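Local coordinates for protein AxyAgu115A (Amphibacillus xylanus NBRC 15112, PDB 6NPS) that probably hydrolyses glycosidic bonds as a family GH115 alpha-glucuronidase, removing glucuronic acid side groups from glucuronoxylan-type hemicellulose, at residues R57-V70 and P105-D119. The protein carries 3 engineered substitutions. Numbering follows the deposited sequence.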
ATOM      1  N   ARG A  57      56.717  48.022 -30.172  1.00 58.32           N
ATOM      2  CA  ARG A  57      57.641  47.421 -29.246  1.00 61.45           C
ATOM      3  C   ARG A  57      58.318  48.392 -28.299  1.00 63.11           C
ATOM      4  O   ARG A  57      58.738  48.028 -27.242  1.00 60.87           O
ATOM      5  CB  ARG A  57      58.674  46.605 -29.966  1.00 64.54           C
ATOM      6  CG  ARG A  57      58.137  45.307 -30.459  1.00 63.80           C
ATOM      7  CD  ARG A  57      58.538  45.054 -31.872  1.00 71.91           C
ATOM      8  NE  ARG A  57      59.698  44.217 -31.897  1.00 76.57           N
ATOM      9  CZ  ARG A  57      59.720  43.014 -32.412  1.00 71.61           C
ATOM     10  NH1 ARG A  57      58.649  42.524 -32.927  1.00 65.28           N
ATOM     11  NH2 ARG A  57      60.820  42.329 -32.414  1.00 70.53           N
ATOM     12  N   ASP A  58      58.489  49.615 -28.712  1.00 62.15           N
ATOM     13  CA  ASP A  58      59.068  50.578 -27.786  1.00 70.03           C
ATOM     14  C   ASP A  58      58.105  50.999 -26.687  1.00 57.63           C
ATOM     15  O   ASP A  58      58.516  51.704 -25.765  1.00 67.23           O
ATOM     16  CB  ASP A  58      59.551  51.796 -28.552  1.00 80.22           C
ATOM     17  CG  ASP A  58      60.871  51.546 -29.236  1.00 96.18           C
ATOM     18  OD1 ASP A  58      61.808  51.081 -28.545  1.00 99.35           O
ATOM     19  OD2 ASP A  58      60.975  51.823 -30.452  1.00103.91           O
ATOM     20  N   MET A  59      56.854  50.561 -26.762  1.00 55.59           N
ATOM     21  CA  MET A  59      55.857  50.911 -25.751  1.00 61.49           C
ATOM     22  C   MET A  59      55.627  49.817 -24.703  1.00 55.44           C
ATOM     23  O   MET A  59      54.731  49.935 -23.867  1.00 51.20           O
ATOM     24  CB  MET A  59      54.529  51.278 -26.420  1.00 66.06           C
ATOM     25  CG  MET A  59      54.668  52.239 -27.589  1.00 79.86           C
ATOM     26  SD  MET A  59      54.583  53.967 -27.084  1.00 98.31           S
ATOM     27  CE  MET A  59      52.904  54.059 -26.467  1.00 97.24           C
ATOM     28  N   LEU A  60      56.432  48.758 -24.747  1.00 51.79           N
ATOM     29  CA  LEU A  60      56.267  47.642 -23.832  1.00 51.29           C
ATOM     30  C   LEU A  60      56.834  48.007 -22.462  1.00 50.09           C
ATOM     31  O   LEU A  60      57.688  48.889 -22.327  1.00 52.13           O
ATOM     32  CB  LEU A  60      56.975  46.405 -24.376  1.00 48.55           C
ATOM     33  CG  LEU A  60      56.320  45.764 -25.598  1.00 50.63           C
ATOM     34  CD1 LEU A  60      57.199  44.651 -26.180  1.00 47.35           C
ATOM     35  CD2 LEU A  60      54.980  45.196 -25.106  1.00 47.68           C
ATOM     36  N   SER A  61      56.359  47.298 -21.456  1.00 48.18           N
ATOM     37  CA  SER A  61      56.888  47.465 -20.116  1.00 56.46           C
ATOM     38  C   SER A  61      58.251  46.777 -20.008  1.00 51.40           C
ATOM     39  O   SER A  61      58.589  45.888 -20.796  1.00 52.75           O
ATOM     40  CB  SER A  61      55.878  46.895 -19.110  1.00 58.04           C
ATOM     41  OG  SER A  61      56.499  46.378 -17.948  1.00 66.42           O
ATOM     42  N   ARG A  62      59.051  47.200 -19.029  1.00 50.87           N
ATOM     43  CA  ARG A  62      60.316  46.508 -18.782  1.00 53.34           C
ATOM     44  C   ARG A  62      60.130  45.002 -18.575  1.00 49.51           C
ATOM     45  O   ARG A  62      61.003  44.226 -18.975  1.00 50.05           O
ATOM     46  CB  ARG A  62      61.030  47.133 -17.586  1.00 64.45           C
ATOM     47  CG  ARG A  62      61.465  48.568 -17.841  1.00 80.58           C
ATOM     48  CD  ARG A  62      61.331  49.416 -16.580  1.00 92.54           C
ATOM     49  NE  ARG A  62      61.024  50.820 -16.858  1.00100.99           N
ATOM     50  CZ  ARG A  62      61.901  51.819 -16.837  1.00106.84           C
ATOM     51  NH1 ARG A  62      63.173  51.589 -16.550  1.00107.59           N
ATOM     52  NH2 ARG A  62      61.496  53.057 -17.099  1.00110.92           N
ATOM     53  N   HIS A  63      59.002  44.563 -17.997  1.00 46.89           N
ATOM     54  CA  HIS A  63      58.618  43.148 -17.934  1.00 44.91           C
ATOM     55  C   HIS A  63      57.349  42.975 -18.758  1.00 49.09           C
ATOM     56  O   HIS A  63      56.329  43.622 -18.475  1.00 46.91           O
ATOM     57  CB  HIS A  63      58.382  42.663 -16.492  1.00 45.36           C
ATOM     58  CG  HIS A  63      59.598  42.738 -15.615  1.00 51.29           C
ATOM     59  ND1 HIS A  63      59.701  42.057 -14.419  1.00 55.34           N
ATOM     60  CD2 HIS A  63      60.765  43.408 -15.762  1.00 56.58           C
ATOM     61  CE1 HIS A  63      60.872  42.318 -13.860  1.00 55.69           C
ATOM     62  NE2 HIS A  63      61.537  43.137 -14.656  1.00 56.28           N
ATOM     63  N   ALA A  64      57.401  42.097 -19.759  1.00 42.75           N
ATOM     64  CA  ALA A  64      56.360  42.038 -20.771  1.00 41.81           C
ATOM     65  C   ALA A  64      55.941  40.593 -20.990  1.00 44.51           C
ATOM     66  O   ALA A  64      56.686  39.659 -20.687  1.00 43.12           O
ATOM     67  CB  ALA A  64      56.848  42.679 -22.094  1.00 43.25           C
ATOM     68  N   VAL A  65      54.721  40.414 -21.503  1.00 42.33           N
ATOM     69  CA  VAL A  65      54.173  39.106 -21.840  1.00 37.88           C
ATOM     70  C   VAL A  65      54.161  39.040 -23.365  1.00 43.19           C
ATOM     71  O   VAL A  65      53.571  39.907 -24.018  1.00 40.90           O
ATOM     72  CB  VAL A  65      52.766  38.901 -21.259  1.00 37.01           C
ATOM     73  CG1 VAL A  65      52.158  37.617 -21.802  1.00 38.57           C
ATOM     74  CG2 VAL A  65      52.786  38.893 -19.686  1.00 39.64           C
ATOM     75  N   LEU A  66      54.860  38.058 -23.930  1.00 43.38           N
ATOM     76  CA  LEU A  66      55.017  37.918 -25.382  1.00 46.46           C
ATOM     77  C   LEU A  66      54.437  36.567 -25.773  1.00 48.53           C
ATOM     78  O   LEU A  66      54.977  35.525 -25.386  1.00 50.67           O
ATOM     79  CB  LEU A  66      56.485  38.028 -25.797  1.00 44.45           C
ATOM     80  CG  LEU A  66      57.273  39.258 -25.326  1.00 45.65           C
ATOM     81  CD1 LEU A  66      58.747  39.193 -25.736  1.00 45.20           C
ATOM     82  CD2 LEU A  66      56.651  40.524 -25.862  1.00 48.20           C
ATOM     83  N   TYR A  67      53.324  36.578 -26.510  1.00 44.62           N
ATOM     84  CA  TYR A  67      52.618  35.358 -26.863  1.00 37.81           C
ATOM     85  C   TYR A  67      52.467  35.247 -28.380  1.00 38.49           C
ATOM     86  O   TYR A  67      52.549  36.234 -29.111  1.00 38.05           O
ATOM     87  CB  TYR A  67      51.248  35.310 -26.196  1.00 39.32           C
ATOM     88  CG  TYR A  67      50.251  36.297 -26.775  1.00 42.06           C
ATOM     89  CD1 TYR A  67      50.135  37.583 -26.255  1.00 40.19           C
ATOM     90  CD2 TYR A  67      49.437  35.940 -27.868  1.00 43.54           C
ATOM     91  CE1 TYR A  67      49.248  38.491 -26.791  1.00 43.18           C
ATOM     92  CE2 TYR A  67      48.543  36.846 -28.418  1.00 43.33           C
ATOM     93  CZ  TYR A  67      48.449  38.115 -27.870  1.00 47.65           C
ATOM     94  OH  TYR A  67      47.552  39.013 -28.397  1.00 50.32           O
ATOM     95  N   GLY A  68      52.240  34.033 -28.852  1.00 39.07           N
ATOM     96  CA  GLY A  68      52.121  33.829 -30.281  1.00 41.92           C
ATOM     97  C   GLY A  68      51.970  32.365 -30.607  1.00 41.99           C
ATOM     98  O   GLY A  68      52.156  31.487 -29.753  1.00 42.21           O
ATOM     99  N   THR A  69      51.606  32.125 -31.871  1.00 42.93           N
ATOM    100  CA  THR A  69      51.494  30.803 -32.472  1.00 40.59           C
ATOM    101  C   THR A  69      52.638  30.640 -33.454  1.00 40.45           C
ATOM    102  O   THR A  69      52.880  31.533 -34.285  1.00 43.30           O
ATOM    103  CB  THR A  69      50.156  30.634 -33.210  1.00 43.30           C
ATOM    104  OG1 THR A  69      49.072  30.969 -32.336  1.00 41.37           O
ATOM    105  CG2 THR A  69      49.971  29.191 -33.700  1.00 41.03           C
ATOM    106  N   VAL A  70      53.369  29.529 -33.346  1.00 43.07           N
ATOM    107  CA  VAL A  70      54.479  29.302 -34.269  1.00 42.99           C
ATOM    108  C   VAL A  70      53.972  29.417 -35.704  1.00 48.45           C
ATOM    109  O   VAL A  70      52.858  28.982 -36.020  1.00 47.46           O
ATOM    110  CB  VAL A  70      55.117  27.918 -34.030  1.00 49.07           C
ATOM    111  CG1 VAL A  70      56.233  27.679 -35.064  1.00 50.26           C
ATOM    112  CG2 VAL A  70      55.688  27.779 -32.633  1.00 47.27           C
ATOM    113  N   PRO A 105      64.832  40.174 -24.059  1.00 61.19           N
ATOM    114  CA  PRO A 105      64.400  39.674 -25.381  1.00 59.92           C
ATOM    115  C   PRO A 105      64.494  40.695 -26.498  1.00 65.66           C
ATOM    116  O   PRO A 105      64.826  40.334 -27.633  1.00 67.37           O
ATOM    117  CB  PRO A 105      62.949  39.260 -25.133  1.00 50.36           C
ATOM    118  CG  PRO A 105      62.513  40.115 -23.982  1.00 51.06           C
ATOM    119  CD  PRO A 105      63.718  40.241 -23.103  1.00 55.23           C
ATOM    120  N   ILE A 106      64.169  41.955 -26.224  1.00 69.12           N
ATOM    121  CA  ILE A 106      64.212  43.025 -27.210  1.00 71.05           C
ATOM    122  C   ILE A 106      64.585  44.293 -26.465  1.00 72.54           C
ATOM    123  O   ILE A 106      64.594  44.325 -25.233  1.00 72.23           O
ATOM    124  CB  ILE A 106      62.868  43.222 -27.952  1.00 75.05           C
ATOM    125  CG1 ILE A 106      61.752  43.611 -26.980  1.00 68.67           C
ATOM    126  CG2 ILE A 106      62.472  41.965 -28.751  1.00 80.43           C
ATOM    127  CD1 ILE A 106      60.350  43.326 -27.524  1.00 70.04           C
ATOM    128  N   GLN A 107      64.895  45.343 -27.226  1.00 71.84           N
ATOM    129  CA  GLN A 107      65.291  46.606 -26.612  1.00 74.16           C
ATOM    130  C   GLN A 107      64.152  47.184 -25.778  1.00 71.99           C
ATOM    131  O   GLN A 107      62.991  47.181 -26.195  1.00 69.11           O
ATOM    132  CB  GLN A 107      65.718  47.612 -27.678  1.00 76.93           C
ATOM    133  CG  GLN A 107      66.808  48.546 -27.189  1.00 86.58           C
ATOM    134  CD  GLN A 107      68.206  47.978 -27.411  1.00 96.11           C
ATOM    135  OE1 GLN A 107      68.773  48.091 -28.506  1.00102.74           O
ATOM    136  NE2 GLN A 107      68.765  47.356 -26.373  1.00 94.72           N
ATOM    137  N   GLY A 108      64.491  47.673 -24.583  1.00 72.13           N
ATOM    138  CA  GLY A 108      63.509  48.214 -23.664  1.00 71.75           C
ATOM    139  C   GLY A 108      62.849  47.205 -22.740  1.00 65.49           C
ATOM    140  O   GLY A 108      62.325  47.605 -21.692  1.00 64.82           O
ATOM    141  N   VAL A 109      62.853  45.916 -23.094  1.00 62.33           N
ATOM    142  CA  VAL A 109      62.256  44.854 -22.283  1.00 52.18           C
ATOM    143  C   VAL A 109      63.378  44.108 -21.551  1.00 57.96           C
ATOM    144  O   VAL A 109      64.268  43.522 -22.185  1.00 53.46           O
ATOM    145  CB  VAL A 109      61.415  43.906 -23.152  1.00 50.28           C
ATOM    146  CG1 VAL A 109      60.696  42.861 -22.312  1.00 48.86           C
ATOM    147  CG2 VAL A 109      60.385  44.687 -23.915  1.00 50.17           C
ATOM    148  N   GLU A 110      63.344  44.126 -20.206  1.00 55.62           N
ATOM    149  CA  GLU A 110      64.342  43.446 -19.379  1.00 57.23           C
ATOM    150  C   GLU A 110      64.041  41.962 -19.166  1.00 52.41           C
ATOM    151  O   GLU A 110      64.960  41.146 -19.141  1.00 52.31           O
ATOM    152  CB  GLU A 110      64.453  44.151 -18.023  1.00 68.49           C
ATOM    153  CG  GLU A 110      64.802  45.627 -18.170  1.00 86.13           C
ATOM    154  CD  GLU A 110      64.860  46.380 -16.846  1.00100.02           C
ATOM    155  OE1 GLU A 110      65.547  45.904 -15.917  1.00105.08           O
ATOM    156  OE2 GLU A 110      64.231  47.458 -16.744  1.00104.27           O
ATOM    157  N   LYS A 111      62.775  41.602 -18.983  1.00 48.51           N
ATOM    158  CA  LYS A 111      62.340  40.228 -18.791  1.00 48.48           C
ATOM    159  C   LYS A 111      61.025  40.075 -19.513  1.00 48.04           C
ATOM    160  O   LYS A 111      60.234  41.018 -19.580  1.00 50.05           O
ATOM    161  CB  LYS A 111      62.118  39.810 -17.311  1.00 47.32           C
ATOM    162  CG  LYS A 111      63.295  39.986 -16.377  1.00 57.63           C
ATOM    163  CD  LYS A 111      64.464  39.059 -16.739  1.00 66.38           C
ATOM    164  CE  LYS A 111      64.164  37.581 -16.482  1.00 66.54           C
ATOM    165  NZ  LYS A 111      65.446  36.800 -16.386  1.00 68.53           N
ATOM    166  N   ALA A 112      60.792  38.886 -20.053  1.00 46.93           N
ATOM    167  CA  ALA A 112      59.515  38.601 -20.672  1.00 47.53           C
ATOM    168  C   ALA A 112      59.114  37.172 -20.355  1.00 47.61           C
ATOM    169  O   ALA A 112      59.953  36.264 -20.251  1.00 46.96           O
ATOM    170  CB  ALA A 112      59.548  38.807 -22.198  1.00 46.75           C
ATOM    171  N   LEU A 113      57.817  36.983 -20.218  1.00 41.93           N
ATOM    172  CA  LEU A 113      57.237  35.659 -20.234  1.00 40.68           C
ATOM    173  C   LEU A 113      56.852  35.351 -21.682  1.00 45.10           C
ATOM    174  O   LEU A 113      56.047  36.080 -22.278  1.00 44.51           O
ATOM    175  CB  LEU A 113      56.034  35.618 -19.298  1.00 36.34           C
ATOM    176  CG  LEU A 113      55.151  34.377 -19.379  1.00 40.69           C
ATOM    177  CD1 LEU A 113      56.006  33.144 -19.122  1.00 42.20           C
ATOM    178  CD2 LEU A 113      54.014  34.483 -18.360  1.00 42.83           C
ATOM    179  N   VAL A 114      57.429  34.304 -22.268  1.00 44.32           N
ATOM    180  CA  VAL A 114      57.099  33.936 -23.646  1.00 42.52           C
ATOM    181  C   VAL A 114      56.094  32.790 -23.621  1.00 42.89           C
ATOM    182  O   VAL A 114      56.281  31.798 -22.903  1.00 43.92           O
ATOM    183  CB  VAL A 114      58.355  33.563 -24.455  1.00 42.27           C
ATOM    184  CG1 VAL A 114      57.961  33.120 -25.863  1.00 41.64           C
ATOM    185  CG2 VAL A 114      59.275  34.768 -24.546  1.00 45.92           C
ATOM    186  N   ILE A 115      55.003  32.939 -24.368  1.00 41.41           N
ATOM    187  CA  ILE A 115      53.963  31.912 -24.451  1.00 35.55           C
ATOM    188  C   ILE A 115      53.823  31.580 -25.936  1.00 38.82           C
ATOM    189  O   ILE A 115      53.262  32.368 -26.700  1.00 41.11           O
ATOM    190  CB  ILE A 115      52.645  32.374 -23.827  1.00 36.33           C
ATOM    191  CG1 ILE A 115      52.906  32.902 -22.411  1.00 35.66           C
ATOM    192  CG2 ILE A 115      51.573  31.234 -23.850  1.00 35.47           C
ATOM    193  CD1 ILE A 115      51.654  33.269 -21.617  1.00 35.14           C
ATOM    194  N   ALA A 116      54.396  30.453 -26.357  1.00 35.44           N
ATOM    195  CA  ALA A 116      54.413  30.034 -27.759  1.00 38.80           C
ATOM    196  C   ALA A 116      53.579  28.760 -27.930  1.00 40.98           C
ATOM    197  O   ALA A 116      53.941  27.709 -27.398  1.00 42.38           O
ATOM    198  CB  ALA A 116      55.847  29.805 -28.233  1.00 38.15           C
ATOM    199  N   GLY A 117      52.500  28.839 -28.713  1.00 38.34           N
ATOM    200  CA  GLY A 117      51.718  27.664 -29.057  1.00 35.54           C
ATOM    201  C   GLY A 117      52.173  26.975 -30.338  1.00 40.54           C
ATOM    202  O   GLY A 117      52.600  27.619 -31.303  1.00 40.46           O
ATOM    203  N   SER A 118      52.051  25.647 -30.354  1.00 38.86           N
ATOM    204  CA  SER A 118      52.375  24.906 -31.574  1.00 37.72           C
ATOM    205  C   SER A 118      51.346  25.148 -32.664  1.00 42.58           C
ATOM    206  O   SER A 118      51.646  24.956 -33.849  1.00 46.44           O
ATOM    207  CB  SER A 118      52.443  23.410 -31.292  1.00 38.57           C
ATOM    208  OG  SER A 118      51.136  22.928 -30.928  1.00 39.55           O
ATOM    209  N   ASP A 119      50.155  25.560 -32.277  1.00 39.04           N
ATOM    210  CA  ASP A 119      49.020  25.774 -33.175  1.00 42.47           C
ATOM    211  C   ASP A 119      48.065  26.680 -32.399  1.00 36.78           C
ATOM    212  O   ASP A 119      48.364  27.084 -31.273  1.00 36.20           O
ATOM    213  CB  ASP A 119      48.392  24.431 -33.604  1.00 39.27           C
ATOM    214  CG  ASP A 119      48.019  23.506 -32.374  1.00 51.55           C
ATOM    215  OD1 ASP A 119      47.741  24.025 -31.268  1.00 53.08           O
ATOM    216  OD2 ASP A 119      47.997  22.251 -32.509  1.00 54.43           O
TER
HETATM  217  O   HOH W   1      60.475  48.369 -25.277  1.00 66.82           O
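Ala64 N bonds to Lys111 O (3.0 Å) near the start of a parallel pairing that illustrates how a mixed sheet is built at its margin: strand 64-69 is the outermost within the chain, while 97-106 pairs antiparallel with the other side of its partner, 111-117. From there backbone bonds form a regular ladder through to Val70 N and Gly117 O (2.9 Å). At its head Arg62 O accepts two N-H groups, those of Glu110 (2.6 Å) and Lys111, where both segments bend sharply, at Arg62-His63 and at Glu110.

Apolar packing differs on the two faces. On the Ala64 and Leu66 face, Leu66 CD1 rests on Ala112 CB (3.6 Å), and Ala64 CB meets Val109 CG1. Farther along, Val114 and Ala116 pack against helix 74-81; Tyr67, on the face it shares with Val65, reaches helix 30-47. Before the bend, the side chains of Leu60 and Ile106 cross at about a right angle, CD1 of Leu60 3.7 Å from CD1 of Ile106, beside the type II turn 106-109.

Charged and polar side chains gather at the bend. Arg62 and Glu110 (chi1 -57°) each carry CG anti to the carbonyl carbon, which lets them lie alongside, pointing the same way, with Glu110 OE2 against Arg62 CG (3.2 Å) but 4.3 Å from Arg62 NH1, too far for a salt bridge. An alanine at Glu110 would remove this carboxylate and is likely to leave the aliphatic part of Arg62 freer to swing, without this nearby opposite charge. The His63 ring, whose ND1 bonds to Thr6 N, turns one face to Lys111; this CH-pi contact sets Lys111 CB 4.1 Å from the His63 ring centroid, 8° off the normal.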